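Local coordinates for ThermoDBP-single stranded DNA binding protein (Thermoproteus tenax, PDB 3TEK) that binds single-stranded DNA through a non-canonical fold and probably takes the place of the usual single-stranded DNA-binding protein in Thermoproteales, at residues V26-L40 with E51-L64. Sequence-based numbering, arbitrary orientation.
Sequences VLIRWNTGKTSAGRL and EFFKLLFGAVAGSL
W30 reaches from strand 26-31 onto helix 52-64 and forms the tight centre of this contact. Its CG lies anti to the backbone N (chi1 173°), which carries the indole down to the helix, where the six-membered ring turns its edge toward the face of F52. This offset edge-to-face pair has its planes at 70°. W30 CH2 comes within 3.5 Å of F52 CE1. One indole face receives the methyl of A59, a CH-pi contact with CB 4.2 Å from the five-membered ring centroid, and L56 CD1 packs over the same face. At the rim, L55 CB touches W30 CZ2 at 3.7 Å. Toward the start of the strand, I28 directs CD1 at S63, 3.6 Å from OG; this hydroxyl donates to A59 O, so it keeps a polar partner. V26 meets S63 and L64 more loosely.

At the other end, R39 and E51 are partly exposed and form a salt bridge, with E51 OE2 over one face of the guanidinium and the two planes nearly perpendicular. The 2.4 Å from R39 NH2 to E51 OE2 is too short to take literally, so the exact geometry is doubtful. A water links E51 OE2 to T35 OG1. Behind them, buried L40 packs CD1 on L55 CD1 (4.0 Å) and against F52. Two backbone bonds, E51 N to R39 O (3.2 Å) and F52 N to L40 O (3.2 Å), tie helix 37-40 to the E51-F52 backbone.

Helix 52-64 packs on one face of the four-stranded antiparallel sheet, its axis at 133° to strand 26-31, running obliquely against it. L56 and V60 extend the packing onto strand 116-124, while F52 inserts against F93, L92 and L96, joining the sheet with helices 52-64 and 83-108 in one hydrophobic core.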
loop_
_atom_site.group_PDB
_atom_site.type_symbol
_atom_site.label_atom_id
_atom_site.label_comp_id
_atom_site.label_asym_id
_atom_site.label_seq_id
_atom_site.Cartn_x
_atom_site.Cartn_y
_atom_site.Cartn_z
ATOM N N VAL A 26 13.406 -3.529 -2.728
ATOM C CA VAL A 26 12.617 -4.082 -1.646
ATOM C C VAL A 26 11.271 -4.511 -2.185
ATOM O O VAL A 26 10.480 -3.679 -2.647
ATOM C CB VAL A 26 12.443 -3.080 -0.491
ATOM C CG1 VAL A 26 11.747 -3.762 0.706
ATOM C CG2 VAL A 26 13.821 -2.497 -0.047
ATOM N N LEU A 27 11.033 -5.823 -2.154
ATOM C CA LEU A 27 9.696 -6.370 -2.418
ATOM C C LEU A 27 8.857 -6.279 -1.147
ATOM O O LEU A 27 9.247 -6.813 -0.118
ATOM C CB LEU A 27 9.794 -7.815 -2.890
ATOM C CG LEU A 27 8.505 -8.576 -3.187
ATOM C CD1 LEU A 27 7.627 -7.850 -4.195
ATOM C CD2 LEU A 27 8.850 -9.945 -3.699
ATOM N N ILE A 28 7.721 -5.586 -1.214
ATOM C CA ILE A 28 6.887 -5.405 -0.049
ATOM C C ILE A 28 5.514 -6.038 -0.284
ATOM O O ILE A 28 4.837 -5.754 -1.274
ATOM C CB ILE A 28 6.701 -3.944 0.288
ATOM C CG1 ILE A 28 8.057 -3.256 0.500
ATOM C CG2 ILE A 28 5.816 -3.787 1.523
ATOM C CD1 ILE A 28 7.913 -1.826 0.853
ATOM N N ARG A 29 5.122 -6.900 0.650
ATOM C CA ARG A 29 3.797 -7.476 0.678
ATOM C C ARG A 29 3.030 -6.730 1.744
ATOM O O ARG A 29 3.411 -6.757 2.910
ATOM C CB ARG A 29 3.854 -8.967 1.011
ATOM C CG ARG A 29 4.565 -9.790 -0.057
ATOM C CD ARG A 29 4.842 -11.225 0.357
ATOM N NE ARG A 29 5.778 -11.829 -0.597
ATOM C CZ ARG A 29 6.991 -12.318 -0.324
ATOM N NH1 ARG A 29 7.474 -12.344 0.918
ATOM N NH2 ARG A 29 7.723 -12.825 -1.316
ATOM N N TRP A 30 1.940 -6.081 1.346
ATOM C CA TRP A 30 1.236 -5.170 2.227
ATOM C C TRP A 30 -0.252 -5.490 2.302
ATOM O O TRP A 30 -0.935 -5.510 1.290
ATOM C CB TRP A 30 1.476 -3.741 1.730
ATOM C CG TRP A 30 0.697 -2.665 2.423
ATOM C CD1 TRP A 30 0.441 -2.566 3.753
ATOM C CD2 TRP A 30 0.080 -1.527 1.809
ATOM N NE1 TRP A 30 -0.292 -1.442 4.013
ATOM C CE2 TRP A 30 -0.537 -0.784 2.839
ATOM C CE3 TRP A 30 -0.029 -1.077 0.495
ATOM C CZ2 TRP A 30 -1.240 0.399 2.597
ATOM C CZ3 TRP A 30 -0.730 0.100 0.255
ATOM C CH2 TRP A 30 -1.321 0.827 1.306
ATOM N N ASN A 31 -0.742 -5.779 3.499
ATOM C CA ASN A 31 -2.186 -5.906 3.715
ATOM C C ASN A 31 -2.664 -4.705 4.480
ATOM O O ASN A 31 -2.129 -4.391 5.514
ATOM C CB ASN A 31 -2.560 -7.192 4.468
ATOM C CG ASN A 31 -4.103 -7.446 4.518
ATOM O OD1 ASN A 31 -4.916 -6.508 4.510
ATOM N ND2 ASN A 31 -4.495 -8.722 4.571
ATOM N N THR A 32 -3.697 -4.046 3.960
ATOM C CA THR A 32 -4.215 -2.807 4.534
ATOM C C THR A 32 -4.806 -3.007 5.903
ATOM O O THR A 32 -4.898 -2.065 6.699
ATOM C CB THR A 32 -5.380 -2.246 3.681
ATOM O OG1 THR A 32 -6.473 -3.178 3.687
ATOM C CG2 THR A 32 -4.915 -1.991 2.247
ATOM N N GLY A 33 -5.265 -4.228 6.148
ATOM C CA GLY A 33 -6.073 -4.521 7.292
ATOM C C GLY A 33 -7.525 -4.310 6.974
ATOM O O GLY A 33 -7.908 -3.813 5.892
ATOM N N LYS A 34 -8.331 -4.736 7.932
ATOM C CA LYS A 34 -9.786 -4.696 7.848
ATOM C C LYS A 34 -10.199 -3.230 7.909
ATOM O O LYS A 34 -9.891 -2.536 8.881
ATOM C CB LYS A 34 -10.364 -5.505 9.029
ATOM C CG LYS A 34 -11.849 -5.863 8.996
ATOM C CD LYS A 34 -12.113 -6.955 10.062
ATOM C CE LYS A 34 -13.544 -7.025 10.536
ATOM N NZ LYS A 34 -13.613 -7.912 11.731
ATOM N N THR A 35 -10.883 -2.747 6.882
ATOM C CA THR A 35 -11.172 -1.316 6.786
ATOM C C THR A 35 -12.395 -1.065 5.900
ATOM O O THR A 35 -13.052 -2.004 5.475
ATOM C CB THR A 35 -9.955 -0.544 6.255
ATOM O OG1 THR A 35 -10.217 0.865 6.291
ATOM C CG2 THR A 35 -9.613 -0.965 4.840
ATOM N N SER A 36 -12.699 0.193 5.642
ATOM C CA SER A 36 -13.801 0.549 4.756
ATOM C C SER A 36 -13.241 1.550 3.790
ATOM O O SER A 36 -12.132 2.074 4.030
ATOM C CB SER A 36 -14.960 1.180 5.532
ATOM O OG SER A 36 -14.561 2.399 6.147
ATOM N N ALA A 37 -13.995 1.801 2.712
ATOM C CA ALA A 37 -13.610 2.765 1.661
ATOM C C ALA A 37 -13.429 4.179 2.207
ATOM O O ALA A 37 -12.429 4.833 1.928
ATOM C CB ALA A 37 -14.629 2.775 0.516
ATOM N N GLY A 38 -14.392 4.640 3.000
ATOM C CA GLY A 38 -14.290 5.931 3.653
ATOM C C GLY A 38 -13.011 6.089 4.475
ATOM O O GLY A 38 -12.357 7.135 4.420
ATOM N N ARG A 39 -12.664 5.072 5.259
ATOM C CA ARG A 39 -11.471 5.139 6.120
ATOM C C ARG A 39 -10.204 5.115 5.309
ATOM O O ARG A 39 -9.277 5.877 5.556
ATOM C CB ARG A 39 -11.408 3.958 7.087
ATOM C CG ARG A 39 -12.446 3.957 8.195
ATOM C CD ARG A 39 -12.197 2.776 9.158
ATOM N NE ARG A 39 -10.783 2.604 9.516
ATOM C CZ ARG A 39 -10.095 3.374 10.358
ATOM N NH1 ARG A 39 -10.663 4.412 10.970
ATOM N NH2 ARG A 39 -8.813 3.102 10.591
ATOM N N LEU A 40 -10.167 4.216 4.337
ATOM C CA LEU A 40 -8.938 3.959 3.601
ATOM C C LEU A 40 -8.681 5.012 2.521
ATOM O O LEU A 40 -7.561 5.523 2.403
ATOM C CB LEU A 40 -8.968 2.565 2.972
ATOM C CG LEU A 40 -7.731 2.198 2.136
ATOM C CD1 LEU A 40 -6.432 2.125 2.964
ATOM C CD2 LEU A 40 -8.041 0.891 1.385
ATOM N N GLU A 51 -6.434 7.199 5.174
ATOM C CA GLU A 51 -5.481 6.474 6.010
ATOM C C GLU A 51 -4.391 5.853 5.136
ATOM O O GLU A 51 -3.295 5.571 5.610
ATOM C CB GLU A 51 -6.199 5.388 6.806
ATOM C CG GLU A 51 -5.541 5.045 8.127
ATOM C CD GLU A 51 -6.373 4.085 8.966
ATOM O OE1 GLU A 51 -5.811 3.515 9.928
ATOM O OE2 GLU A 51 -7.582 3.905 8.664
ATOM N N PHE A 52 -4.717 5.671 3.860
ATOM C CA PHE A 52 -3.848 5.019 2.893
ATOM C C PHE A 52 -2.383 5.398 3.043
ATOM O O PHE A 52 -1.516 4.529 3.108
ATOM C CB PHE A 52 -4.279 5.352 1.478
ATOM C CG PHE A 52 -3.416 4.723 0.436
ATOM C CD1 PHE A 52 -3.702 3.453 -0.048
ATOM C CD2 PHE A 52 -2.302 5.378 -0.052
ATOM C CE1 PHE A 52 -2.906 2.868 -1.023
ATOM C CE2 PHE A 52 -1.497 4.787 -1.014
ATOM C CZ PHE A 52 -1.799 3.530 -1.493
ATOM N N PHE A 53 -2.130 6.699 3.080
ATOM C CA PHE A 53 -0.768 7.233 3.016
ATOM C C PHE A 53 0.049 6.960 4.266
ATOM O O PHE A 53 1.240 6.625 4.195
ATOM C CB PHE A 53 -0.829 8.724 2.675
ATOM C CG PHE A 53 -1.267 8.969 1.258
ATOM C CD1 PHE A 53 -0.412 8.668 0.208
ATOM C CD2 PHE A 53 -2.535 9.415 0.966
ATOM C CE1 PHE A 53 -0.806 8.865 -1.114
ATOM C CE2 PHE A 53 -2.943 9.609 -0.358
ATOM C CZ PHE A 53 -2.091 9.316 -1.386
ATOM N N LYS A 54 -0.628 7.066 5.402
ATOM C CA LYS A 54 -0.076 6.732 6.698
ATOM C C LYS A 54 0.272 5.255 6.765
ATOM O O LYS A 54 1.340 4.877 7.259
ATOM C CB LYS A 54 -1.096 7.067 7.788
ATOM C CG LYS A 54 -0.519 7.180 9.176
ATOM C CD LYS A 54 -1.611 7.574 10.240
ATOM C CE LYS A 54 -2.375 8.861 9.876
ATOM N NZ LYS A 54 -1.656 10.156 10.160
ATOM N N LEU A 55 -0.638 4.417 6.261
ATOM C CA LEU A 55 -0.401 2.981 6.228
ATOM C C LEU A 55 0.778 2.670 5.286
ATOM O O LEU A 55 1.682 1.910 5.633
ATOM C CB LEU A 55 -1.676 2.222 5.816
ATOM C CG LEU A 55 -2.884 2.415 6.789
ATOM C CD1 LEU A 55 -4.176 1.827 6.215
ATOM C CD2 LEU A 55 -2.618 1.871 8.200
ATOM N N LEU A 56 0.767 3.285 4.107
ATOM C CA LEU A 56 1.786 2.989 3.106
ATOM C C LEU A 56 3.184 3.379 3.623
ATOM O O LEU A 56 4.160 2.652 3.453
ATOM C CB LEU A 56 1.476 3.730 1.804
ATOM C CG LEU A 56 2.526 3.682 0.718
ATOM C CD1 LEU A 56 2.569 2.287 0.168
ATOM C CD2 LEU A 56 2.199 4.630 -0.390
ATOM N N PHE A 57 3.246 4.536 4.254
ATOM C CA PHE A 57 4.502 5.103 4.733
ATOM C C PHE A 57 5.115 4.294 5.850
ATOM O O PHE A 57 6.326 4.113 5.888
ATOM C CB PHE A 57 4.301 6.552 5.165
ATOM C CG PHE A 57 4.321 7.537 4.009
ATOM C CD1 PHE A 57 3.733 7.229 2.787
ATOM C CD2 PHE A 57 4.927 8.779 4.148
ATOM C CE1 PHE A 57 3.744 8.125 1.716
ATOM C CE2 PHE A 57 4.940 9.700 3.063
ATOM C CZ PHE A 57 4.334 9.352 1.848
ATOM N N GLY A 58 4.274 3.801 6.748
ATOM C CA GLY A 58 4.721 2.877 7.784
ATOM C C GLY A 58 5.206 1.582 7.178
ATOM O O GLY A 58 6.220 1.026 7.601
ATOM N N ALA A 59 4.501 1.116 6.147
ATOM C CA ALA A 59 4.913 -0.097 5.454
ATOM C C ALA A 59 6.302 0.062 4.806
ATOM O O ALA A 59 7.140 -0.831 4.909
ATOM C CB ALA A 59 3.853 -0.526 4.397
ATOM N N VAL A 60 6.548 1.206 4.172
ATOM C CA VAL A 60 7.848 1.437 3.522
ATOM C C VAL A 60 8.961 1.592 4.541
ATOM O O VAL A 60 10.018 0.974 4.407
ATOM C CB VAL A 60 7.745 2.626 2.574
ATOM C CG1 VAL A 60 9.088 3.037 2.047
ATOM C CG2 VAL A 60 6.725 2.260 1.438
ATOM N N ALA A 61 8.740 2.420 5.546
ATOM C CA ALA A 61 9.779 2.740 6.544
ATOM C C ALA A 61 10.126 1.476 7.289
ATOM O O ALA A 61 11.303 1.178 7.476
ATOM C CB ALA A 61 9.289 3.800 7.523
ATOM N N GLY A 62 9.090 0.732 7.695
ATOM C CA GLY A 62 9.254 -0.548 8.376
ATOM C C GLY A 62 10.043 -1.554 7.552
ATOM O O GLY A 62 10.944 -2.192 8.070
ATOM N N SER A 63 9.711 -1.687 6.267
ATOM C CA SER A 63 10.459 -2.598 5.391
ATOM C C SER A 63 11.931 -2.152 5.223
ATOM O O SER A 63 12.824 -2.986 5.174
ATOM C CB SER A 63 9.791 -2.749 4.034
ATOM O OG SER A 63 8.443 -3.209 4.175
ATOM N N LEU A 64 12.178 -0.854 5.142
ATOM C CA LEU A 64 13.540 -0.389 4.996
ATOM C C LEU A 64 14.403 -0.719 6.227
ATOM O O LEU A 64 15.546 -1.135 6.094
ATOM C CB LEU A 64 13.579 1.105 4.666
ATOM C CG LEU A 64 13.200 1.458 3.215
ATOM C CD1 LEU A 64 12.884 2.905 3.100
ATOM C CD2 LEU A 64 14.285 1.061 2.194
HETATM O O HOH W 1 -7.674 2.127 6.437
#